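Local structure of TRAP dicarboxylate transporter-DctP subunit (4N6D) at residues 36-39 and 43-46. The protein probably binds a small organic acid in the periplasm as the solute-binding component of a TRAP transport system. Numbering follows the deposited sequence.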
ATOM      1  N   ASN A  36      -5.091 -14.291   4.900  1.00  9.43           N
ATOM      2  CA  ASN A  36      -4.491 -12.971   4.988  1.00  7.94           C
ATOM      3  C   ASN A  36      -3.258 -13.046   5.873  1.00 13.95           C
ATOM      4  O   ASN A  36      -3.327 -13.575   6.972  1.00 15.73           O
ATOM      5  CB  ASN A  36      -5.521 -11.991   5.547  1.00 10.15           C
ATOM      6  CG  ASN A  36      -5.465 -10.650   4.883  1.00  9.37           C
ATOM      7  OD1 ASN A  36      -4.382 -10.153   4.556  1.00 12.51           O
ATOM      8  ND2 ASN A  36      -6.635 -10.047   4.679  1.00  7.69           N
ATOM      9  N   PHE A  37      -2.128 -12.535   5.406  1.00 11.92           N
ATOM     10  CA  PHE A  37      -0.871 -12.777   6.095  1.00  9.86           C
ATOM     11  C   PHE A  37      -0.598 -11.894   7.351  1.00 10.82           C
ATOM     12  O   PHE A  37      -0.009 -12.377   8.330  1.00 13.76           O
ATOM     13  CB  PHE A  37       0.304 -12.703   5.113  1.00 10.97           C
ATOM     14  CG  PHE A  37       0.566 -11.330   4.587  1.00 12.30           C
ATOM     15  CD1 PHE A  37       1.336 -10.422   5.318  1.00  9.88           C
ATOM     16  CD2 PHE A  37       0.037 -10.930   3.370  1.00 14.08           C
ATOM     17  CE1 PHE A  37       1.564  -9.143   4.834  1.00 15.71           C
ATOM     18  CE2 PHE A  37       0.252  -9.650   2.887  1.00 14.49           C
ATOM     19  CZ  PHE A  37       1.020  -8.755   3.626  1.00 19.12           C
ATOM     20  N   PRO A  38      -1.025 -10.622   7.330  1.00 11.57           N
ATOM     21  CA  PRO A  38      -0.670  -9.747   8.448  1.00 10.03           C
ATOM     22  C   PRO A  38      -1.600  -9.929   9.643  1.00 10.44           C
ATOM     23  O   PRO A  38      -2.613 -10.628   9.531  1.00 12.67           O
ATOM     24  CB  PRO A  38      -0.851  -8.345   7.861  1.00 16.07           C
ATOM     25  CG  PRO A  38      -1.955  -8.494   6.899  1.00 10.64           C
ATOM     26  CD  PRO A  38      -1.840  -9.914   6.318  1.00 10.30           C
ATOM     27  N   PRO A  39      -1.252  -9.334  10.791  1.00 12.89           N
ATOM     28  CA  PRO A  39      -2.109  -9.449  11.975  1.00 13.76           C
ATOM     29  C   PRO A  39      -3.520  -8.879  11.791  1.00 13.52           C
ATOM     30  O   PRO A  39      -3.731  -7.961  10.998  1.00 14.09           O
ATOM     31  CB  PRO A  39      -1.363  -8.630  13.025  1.00 17.05           C
ATOM     32  CG  PRO A  39       0.059  -8.651  12.582  1.00 16.82           C
ATOM     33  CD  PRO A  39      -0.001  -8.613  11.088  1.00 16.46           C
ATOM     34  N   PHE A  43      -4.731  -3.002   8.425  1.00 10.85           N
ATOM     35  CA  PHE A  43      -5.729  -2.645   7.428  1.00 11.14           C
ATOM     36  C   PHE A  43      -6.091  -3.737   6.395  1.00 10.59           C
ATOM     37  O   PHE A  43      -7.253  -3.841   6.018  1.00 11.40           O
ATOM     38  CB  PHE A  43      -5.431  -1.277   6.771  1.00 10.20           C
ATOM     39  CG  PHE A  43      -4.444  -1.325   5.635  1.00 11.35           C
ATOM     40  CD1 PHE A  43      -3.083  -1.217   5.874  1.00 17.36           C
ATOM     41  CD2 PHE A  43      -4.884  -1.434   4.324  1.00 15.93           C
ATOM     42  CE1 PHE A  43      -2.175  -1.259   4.820  1.00 19.01           C
ATOM     43  CE2 PHE A  43      -3.979  -1.445   3.275  1.00 15.80           C
ATOM     44  CZ  PHE A  43      -2.632  -1.377   3.528  1.00 16.37           C
ATOM     45  N   PRO A  44      -5.130  -4.593   5.967  1.00 10.22           N
ATOM     46  CA  PRO A  44      -5.541  -5.613   4.990  1.00  9.28           C
ATOM     47  C   PRO A  44      -6.539  -6.604   5.597  1.00 11.21           C
ATOM     48  O   PRO A  44      -7.390  -7.156   4.895  1.00 10.34           O
ATOM     49  CB  PRO A  44      -4.221  -6.321   4.652  1.00 10.49           C
ATOM     50  CG  PRO A  44      -3.160  -5.272   4.969  1.00  9.67           C
ATOM     51  CD  PRO A  44      -3.679  -4.635   6.211  1.00 11.42           C
ATOM     52  N   CYS A  45      -6.445  -6.822   6.904  1.00 12.05           N
ATOM     53  CA  CYS A  45      -7.381  -7.734   7.564  1.00  7.70           C
ATOM     54  C   CYS A  45      -8.671  -7.024   7.911  1.00 12.69           C
ATOM     55  O   CYS A  45      -9.745  -7.588   7.778  1.00 13.10           O
ATOM     56  CB  CYS A  45      -6.757  -8.328   8.810  1.00 10.43           C
ATOM     57  SG  CYS A  45      -5.445  -9.505   8.359  1.00 11.17           S
ATOM     58  N   VAL A  46      -8.578  -5.771   8.338  1.00  9.74           N
ATOM     59  CA  VAL A  46      -9.795  -5.020   8.649  1.00 12.89           C
ATOM     60  C   VAL A  46     -10.691  -4.914   7.420  1.00 10.31           C
ATOM     61  O   VAL A  46     -11.908  -5.123   7.497  1.00 10.59           O
ATOM     62  CB  VAL A  46      -9.455  -3.616   9.198  1.00 10.86           C
ATOM     63  CG1 VAL A  46     -10.691  -2.728   9.256  1.00 13.28           C
ATOM     64  CG2 VAL A  46      -8.834  -3.740  10.568  1.00 12.95           C
TER
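Cys45 turns SG anti to its carbonyl carbon (chi1 -71°), which lays the sulfur against the Asn36 amide and the carbonyl oxygens of Pro38 and Pro39. Asn36, with chi1 at -141°, far from a staggered value, reaches across to the first turn of helix 43-58. Its ND2 donates to Pro44 O at 3.0 Å. The bond is bent, with 133° at the hydrogen, and the donor stands well above the carbonyl plane. Gln47 NE2 binds the same oxygen. Cys45 SG sits over one face of the Asn36 amide, 3.7 Å from its CG. SG also lies 3.3 Å from Pro38 O and 3.5 Å from Pro39 O. Pro38 CG lies 3.9 Å from both Pro44 CB and Cys45 SG. Pro69 touches Cys45, and Cys92 of strand 90-94 touches both Asn36 and Pro44. The contact joins the loop after strand 30-35 to the start of the next helix, in a beta-alpha connection of the periplasmic binding protein fold. One bent N-H bond ties loop to helix; the rest is packing around Cys45 SG and between the prolines. Asn36 OD1 is buried without a polar partner, so the amide is probably oriented by its ND2 bond and by packing.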